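Local coordinates for protein beta-n-acetylhexosaminidase (Streptococcus pneumoniae, PDB 4AZI) that probably removes terminal beta-linked N-acetylglucosamine residues from glycans, as an exo-acting family 20 glycoside hydrolase catalytic module, at residues N258-P262 with Q263-S267; N157-K160 with A161-K165; E102-S106 with K107-L111. The protein carries 2 engineered substitutions. One frame throughout, in Å; residues are numbered along the deposited sequence.

All three interactions are local contacts in the (beta/alpha)8 barrel of the catalytic module, and they hold different elements. The 258-267 range starts a short helix in the loop region after strand 246-249. The 157-165 range lies inside helix 153-170. The 102-111 range ends helix 94-106 and leads into strand 110-117. Interaction 2 is the most buried; its backbone bonds are regular and its side chains mostly apolar. Interactions 1 and 3 are partly buried and use serine or water at helix ends. Interactions 1 and 3 lie on opposite sides of the chain's centre, with centres about 33 Å apart.

Interaction 1. Residues N258-P262 with Q263-S267; sequences NLASP and QYLAS
The backbone of S261 and P262 turns from loop into helix, and S261 O accepts from L265 N at 3.1 Å. The next bond of the same kind joins A266 N to P262 O. Both are nearly straight at the hydrogen. S261 is the N-cap. Its hydroxyl oxygen OG takes the N-H of Y264 at 2.9 Å, with an N-H...O angle of 158°. A chi1 of 66° sets OG between the backbone N and the carbonyl carbon of S261, and from there it faces the first turn. OG also lies 3.3 Å from Y264 CB. Capping of this kind supplies an acceptor to an amide that has no earlier helical carbonyl to use. P262 follows as the first helical residue; its ring nitrogen carries no hydrogen, so it needs no acceptor there.

Helix 262-267 leads to strand 271-282 of the (beta/alpha)8 barrel, and the hexosaminidase inhibitor is bound about 13 Å from the L265 side chain. On the buried side, A260 CB packs against the branch point of L265, 3.8 Å from CG. CD2 of L265 touches the same methyl. L265 also meets Y249 and F272, on two barrel strands. On the exposed side the Q263 chain bends at chi2 (101°). This brings OE1 back over the start of the helix, 3.5 Å from S261 CB and 3.6 Å from P262 CD. D235 OD1 accepts from S261 N, and the Y264 side chain touches D235 and D237.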
loop_
_atom_site.group_PDB
_atom_site.type_symbol
_atom_site.label_atom_id
_atom_site.label_comp_id
_atom_site.label_asym_id
_atom_site.label_seq_id
_atom_site.Cartn_x
_atom_site.Cartn_y
_atom_site.Cartn_z
ATOM N N ASN A 258 -12.979 -3.477 -18.440
ATOM C CA ASN A 258 -12.517 -2.433 -19.366
ATOM C C ASN A 258 -11.995 -1.150 -18.713
ATOM O O ASN A 258 -12.553 -0.066 -18.907
ATOM C CB ASN A 258 -13.628 -2.072 -20.359
ATOM C CG ASN A 258 -14.020 -3.233 -21.253
ATOM O OD1 ASN A 258 -15.163 -3.322 -21.689
ATOM N ND2 ASN A 258 -13.073 -4.119 -21.540
ATOM N N LEU A 259 -10.897 -1.275 -17.981
ATOM C CA LEU A 259 -10.372 -0.149 -17.209
ATOM C C LEU A 259 -9.869 0.987 -18.092
ATOM O O LEU A 259 -9.569 0.784 -19.272
ATOM C CB LEU A 259 -9.281 -0.630 -16.243
ATOM C CG LEU A 259 -9.628 -1.939 -15.530
ATOM C CD1 LEU A 259 -8.521 -2.367 -14.564
ATOM C CD2 LEU A 259 -10.980 -1.804 -14.827
ATOM N N ALA A 260 -9.820 2.191 -17.529
ATOM C CA ALA A 260 -9.195 3.322 -18.198
ATOM C C ALA A 260 -7.733 3.004 -18.482
ATOM O O ALA A 260 -7.081 2.287 -17.719
ATOM C CB ALA A 260 -9.313 4.589 -17.356
ATOM N N SER A 261 -7.233 3.506 -19.602
ATOM C CA SER A 261 -5.828 3.342 -19.921
ATOM C C SER A 261 -5.024 4.340 -19.097
ATOM O O SER A 261 -5.573 5.362 -18.657
ATOM C CB SER A 261 -5.592 3.576 -21.410
ATOM O OG SER A 261 -5.848 4.925 -21.746
ATOM N N PRO A 262 -3.728 4.053 -18.884
ATOM C CA PRO A 262 -2.860 5.036 -18.237
ATOM C C PRO A 262 -2.770 6.309 -19.072
ATOM O O PRO A 262 -2.722 7.405 -18.503
ATOM C CB PRO A 262 -1.493 4.337 -18.169
ATOM C CG PRO A 262 -1.757 2.906 -18.430
ATOM C CD PRO A 262 -2.995 2.831 -19.261
ATOM N N GLN A 263 -2.754 6.162 -20.402
ATOM C CA GLN A 263 -2.793 7.319 -21.313
ATOM C C GLN A 263 -4.006 8.208 -21.006
ATOM O O GLN A 263 -3.872 9.430 -20.851
ATOM C CB GLN A 263 -2.852 6.887 -22.786
ATOM C CG GLN A 263 -1.597 6.224 -23.339
ATOM C CD GLN A 263 -1.714 4.707 -23.415
ATOM O OE1 GLN A 263 -2.327 4.077 -22.557
ATOM N NE2 GLN A 263 -1.137 4.120 -24.458
ATOM N N TYR A 264 -5.187 7.591 -20.926
ATOM C CA TYR A 264 -6.416 8.331 -20.651
ATOM C C TYR A 264 -6.401 9.054 -19.297
ATOM O O TYR A 264 -6.792 10.216 -19.215
ATOM C CB TYR A 264 -7.661 7.442 -20.751
ATOM C CG TYR A 264 -8.938 8.255 -20.695
ATOM C CD1 TYR A 264 -9.461 8.837 -21.847
ATOM C CD2 TYR A 264 -9.596 8.479 -19.487
ATOM C CE1 TYR A 264 -10.619 9.595 -21.807
ATOM C CE2 TYR A 264 -10.758 9.232 -19.433
ATOM C CZ TYR A 264 -11.257 9.795 -20.596
ATOM O OH TYR A 264 -12.398 10.548 -20.566
ATOM N N LEU A 265 -5.984 8.358 -18.244
ATOM C CA LEU A 265 -5.888 8.968 -16.911
ATOM C C LEU A 265 -4.849 10.086 -16.831
ATOM O O LEU A 265 -5.115 11.116 -16.220
ATOM C CB LEU A 265 -5.650 7.914 -15.824
ATOM C CG LEU A 265 -6.753 6.871 -15.617
ATOM C CD1 LEU A 265 -6.301 5.855 -14.568
ATOM C CD2 LEU A 265 -8.054 7.537 -15.207
ATOM N N ALA A 266 -3.690 9.903 -17.469
ATOM C CA ALA A 266 -2.689 10.974 -17.571
ATOM C C ALA A 266 -3.284 12.227 -18.201
ATOM O O ALA A 266 -3.032 13.354 -17.731
ATOM C CB ALA A 266 -1.472 10.511 -18.358
ATOM N N SER A 267 -4.093 12.013 -19.247
ATOM C CA SER A 267 -4.778 13.085 -19.965
ATOM C C SER A 267 -5.711 13.890 -19.046
ATOM O O SER A 267 -5.891 15.093 -19.238
ATOM C CB SER A 267 -5.521 12.530 -21.198
ATOM O OG SER A 267 -6.764 11.927 -20.865
#

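Interaction 2. Residues N157-K160 with A161-K165; sequences NFVK and ALIGK
V159 O accepts from I163 N at 2.8 Å, the shortest bond between 157-160 and 161-165. The N-H...O angle is 170°. It belongs to one alpha-helical run of four bonds, with A161 N to N157 O, L162 N to F158 O and G164 N to K160 O as the others.

The side chains of V159 and I163 lie alongside each other one turn apart. The CG1 methyl of V159 meets the end methyl CD1 of I163 at 3.6 Å. With chi1 at 171°, V159 CG1 stands beside its own carbonyl carbon, on the side of the next turn. F158 and L162 make a looser pair, F158 CE2 to L162 CD2 at 4.4 Å.

Other parts of the barrel domain cover helix 153-170. F158 sets its ring edge-to-face with Y67, and N157 ND2 bonds to N63 OD1. Y209 of helix 203-219 touches V159, K160 and I163, and bound bicine lies about 6 Å from the K160 side chain. Helix 122-130 packs on F158, V159 and L162, while I60 of strand 60-62 touches F158, A161 and L162.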
loop_
_atom_site.group_PDB
_atom_site.type_symbol
_atom_site.label_atom_id
_atom_site.label_comp_id
_atom_site.label_asym_id
_atom_site.label_seq_id
_atom_site.Cartn_x
_atom_site.Cartn_y
_atom_site.Cartn_z
ATOM N N ASN A 157 -22.579 5.602 5.998
ATOM C CA ASN A 157 -22.290 6.566 7.057
ATOM C C ASN A 157 -21.345 5.962 8.076
ATOM O O ASN A 157 -20.406 6.620 8.528
ATOM C CB ASN A 157 -23.565 7.099 7.711
ATOM C CG ASN A 157 -24.288 8.114 6.839
ATOM O OD1 ASN A 157 -23.693 8.714 5.955
ATOM N ND2 ASN A 157 -25.575 8.314 7.096
ATOM N N PHE A 158 -21.562 4.691 8.397
ATOM C CA PHE A 158 -20.682 4.005 9.339
ATOM C C PHE A 158 -19.251 3.854 8.826
ATOM O O PHE A 158 -18.298 4.219 9.517
ATOM C CB PHE A 158 -21.220 2.636 9.722
ATOM C CG PHE A 158 -20.427 1.986 10.804
ATOM C CD1 PHE A 158 -20.701 2.267 12.135
ATOM C CD2 PHE A 158 -19.376 1.130 10.494
ATOM C CE1 PHE A 158 -19.954 1.688 13.142
ATOM C CE2 PHE A 158 -18.624 0.548 11.493
ATOM C CZ PHE A 158 -18.916 0.829 12.821
ATOM N N VAL A 159 -19.107 3.297 7.629
ATOM C CA VAL A 159 -17.785 3.039 7.061
ATOM C C VAL A 159 -16.969 4.322 6.928
ATOM O O VAL A 159 -15.812 4.350 7.326
ATOM C CB VAL A 159 -17.878 2.269 5.731
ATOM C CG1 VAL A 159 -16.528 2.197 5.039
ATOM C CG2 VAL A 159 -18.394 0.862 6.001
ATOM N N LYS A 160 -17.589 5.379 6.399
ATOM C CA LYS A 160 -16.942 6.680 6.277
ATOM C C LYS A 160 -16.416 7.211 7.610
ATOM O O LYS A 160 -15.314 7.762 7.669
ATOM C CB LYS A 160 -17.892 7.715 5.673
ATOM C CG LYS A 160 -18.152 7.534 4.190
ATOM C CD LYS A 160 -18.919 8.722 3.648
ATOM C CE LYS A 160 -20.119 8.285 2.831
ATOM N NZ LYS A 160 -20.873 9.466 2.317
ATOM N N ALA A 161 -17.220 7.060 8.663
ATOM C CA ALA A 161 -16.824 7.479 10.000
ATOM C C ALA A 161 -15.637 6.650 10.482
ATOM O O ALA A 161 -14.678 7.209 11.014
ATOM C CB ALA A 161 -17.994 7.369 10.978
ATOM N N LEU A 162 -15.703 5.331 10.269
ATOM C CA LEU A 162 -14.613 4.403 10.626
ATOM C C LEU A 162 -13.306 4.752 9.917
ATOM O O LEU A 162 -12.256 4.849 10.547
ATOM C CB LEU A 162 -15.001 2.954 10.312
ATOM C CG LEU A 162 -13.965 1.887 10.705
ATOM C CD1 LEU A 162 -13.721 1.924 12.207
ATOM C CD2 LEU A 162 -14.436 0.507 10.266
ATOM N N ILE A 163 -13.375 4.951 8.605
ATOM C CA ILE A 163 -12.178 5.330 7.844
ATOM C C ILE A 163 -11.647 6.701 8.265
ATOM O O ILE A 163 -10.437 6.922 8.258
ATOM C CB ILE A 163 -12.396 5.208 6.325
ATOM C CG1 ILE A 163 -12.356 3.724 5.948
ATOM C CG2 ILE A 163 -11.314 5.955 5.554
ATOM C CD1 ILE A 163 -13.121 3.391 4.700
ATOM N N GLY A 164 -12.557 7.599 8.642
ATOM C CA GLY A 164 -12.199 8.883 9.260
ATOM C C GLY A 164 -11.332 8.741 10.505
ATOM O O GLY A 164 -10.329 9.450 10.657
ATOM N N LYS A 165 -11.713 7.836 11.408
ATOM C CA LYS A 165 -10.921 7.569 12.615
ATOM C C LYS A 165 -9.526 7.061 12.280
ATOM O O LYS A 165 -8.548 7.599 12.794
ATOM C CB LYS A 165 -11.629 6.612 13.579
ATOM C CG LYS A 165 -12.813 7.227 14.307
ATOM C CD LYS A 165 -12.424 8.400 15.198
ATOM C CE LYS A 165 -13.684 9.082 15.711
ATOM N NZ LYS A 165 -13.421 10.270 16.574
#

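Interaction 3. Residues E102-S106 with K107-L111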
loop_
_atom_site.group_PDB
_atom_site.type_symbol
_atom_site.label_atom_id
_atom_site.label_comp_id
_atom_site.label_asym_id
_atom_site.label_seq_id
_atom_site.Cartn_x
_atom_site.Cartn_y
_atom_site.Cartn_z
ATOM N N GLU A 102 7.557 4.808 13.706
ATOM C CA GLU A 102 8.762 5.403 14.291
ATOM C C GLU A 102 10.015 4.668 13.824
ATOM O O GLU A 102 10.997 5.301 13.422
ATOM C CB GLU A 102 8.731 5.355 15.824
ATOM C CG GLU A 102 7.417 5.739 16.471
ATOM C CD GLU A 102 7.513 6.953 17.372
ATOM O OE1 GLU A 102 8.127 7.962 16.960
ATOM O OE2 GLU A 102 6.955 6.897 18.494
ATOM N N TYR A 103 9.975 3.333 13.901
ATOM C CA TYR A 103 11.118 2.474 13.543
ATOM C C TYR A 103 11.519 2.658 12.087
ATOM O O TYR A 103 12.708 2.812 11.772
ATOM C CB TYR A 103 10.782 1.002 13.807
ATOM C CG TYR A 103 11.902 0.024 13.518
ATOM C CD1 TYR A 103 12.909 -0.205 14.455
ATOM C CD2 TYR A 103 11.944 -0.690 12.314
ATOM C CE1 TYR A 103 13.935 -1.107 14.199
ATOM C CE2 TYR A 103 12.969 -1.591 12.048
ATOM C CZ TYR A 103 13.962 -1.798 12.997
ATOM O OH TYR A 103 14.985 -2.690 12.755
ATOM N N ALA A 104 10.517 2.641 11.207
ATOM C CA ALA A 104 10.725 2.899 9.789
ATOM C C ALA A 104 11.311 4.298 9.575
ATOM O O ALA A 104 12.235 4.470 8.771
ATOM C CB ALA A 104 9.429 2.724 9.012
ATOM N N LYS A 105 10.797 5.279 10.320
ATOM C CA LYS A 105 11.237 6.676 10.175
ATOM C C LYS A 105 12.735 6.809 10.470
ATOM O O LYS A 105 13.442 7.509 9.749
ATOM C CB LYS A 105 10.405 7.621 11.054
ATOM C CG LYS A 105 10.561 9.109 10.724
ATOM C CD LYS A 105 9.799 9.980 11.711
ATOM C CE LYS A 105 10.350 11.394 11.694
ATOM N NZ LYS A 105 9.734 12.264 12.727
ATOM N N SER A 106 13.213 6.090 11.494
ATOM C CA SER A 106 14.630 6.104 11.886
ATOM C C SER A 106 15.555 5.568 10.787
ATOM O O SER A 106 16.758 5.837 10.777
ATOM C CB SER A 106 14.846 5.320 13.193
ATOM O OG SER A 106 14.764 3.921 12.981
ATOM N N LYS A 107 14.979 4.808 9.863
ATOM C CA LYS A 107 15.718 4.291 8.724
ATOM C C LYS A 107 15.308 4.967 7.408
ATOM O O LYS A 107 15.555 4.422 6.328
ATOM C CB LYS A 107 15.548 2.775 8.646
ATOM C CG LYS A 107 16.293 2.034 9.749
ATOM C CD LYS A 107 15.808 0.604 9.876
ATOM C CE LYS A 107 16.423 -0.077 11.091
ATOM N NZ LYS A 107 17.892 -0.237 10.923
ATOM N N ASP A 108 14.702 6.156 7.515
ATOM C CA ASP A 108 14.230 6.950 6.366
ATOM C C ASP A 108 13.307 6.137 5.436
ATOM O O ASP A 108 13.355 6.266 4.216
ATOM C CB ASP A 108 15.414 7.563 5.582
ATOM C CG ASP A 108 16.213 8.589 6.400
ATOM O OD1 ASP A 108 15.622 9.319 7.225
ATOM O OD2 ASP A 108 17.443 8.674 6.198
ATOM N N ILE A 109 12.480 5.288 6.037
ATOM C CA ILE A 109 11.466 4.512 5.330
ATOM C C ILE A 109 10.106 5.083 5.736
ATOM O O ILE A 109 9.800 5.180 6.922
ATOM C CB ILE A 109 11.543 3.001 5.696
ATOM C CG1 ILE A 109 12.870 2.360 5.240
ATOM C CG2 ILE A 109 10.357 2.223 5.138
ATOM C CD1 ILE A 109 13.173 2.446 3.752
ATOM N N GLY A 110 9.303 5.485 4.760
ATOM C CA GLY A 110 7.936 5.878 5.044
ATOM C C GLY A 110 7.019 4.674 5.172
ATOM O O GLY A 110 7.318 3.596 4.662
ATOM N N LEU A 111 5.911 4.843 5.880
ATOM C CA LEU A 111 4.835 3.860 5.831
ATOM C C LEU A 111 3.647 4.426 5.045
ATOM O O LEU A 111 3.255 5.578 5.229
ATOM C CB LEU A 111 4.387 3.432 7.234
ATOM C CG LEU A 111 3.347 2.302 7.212
ATOM C CD1 LEU A 111 4.010 0.935 7.321
ATOM C CD2 LEU A 111 2.308 2.484 8.304
HETATM O O HOH W 1 12.796 9.774 8.161
#
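A104 O takes two amides from the turn that follows it: I109 N at 2.9 Å and K107 N at 3.0 Å. They reach the oxygen from opposite faces of the carbonyl plane. The I109 N to A104 O bond, together with D108 N to K105 O, makes a Schellman motif. It ends helix 94-106, and the chain then enters strand 110-117 of the (beta/alpha)8 barrel. D108 is the C-prime residue, and its positive phi (53°) lets the backbone reverse.

The close-packed part is at A104. Its CB lies 3.2 Å from I109 O and also meets the CB of I109. I109 packs as well on V42 of the adjoining strand 41-45.

Y103 and K107 form a second, less enclosed patch beside helix 24-37. The lysine chain crosses the outer end of the ring, where K107 CE lies 3.4 Å from Y103 OH and 3.6 Å from Y103 CZ. A bend at chi4 (-66°) turns NZ aside to N362 OD1, while Y103 OH bonds to D32 OD1.

The other side is loose and faces solvent. K105, S106 and D108 are exposed there. S106 OG folds back along the chain and donates to Y103 O at 2.6 Å. D108 OD2 makes a long, weak ion pair with R358. A water closes the end of the turn, donating to K105 O at 2.8 Å and to D108 OD1 at 3.0 Å.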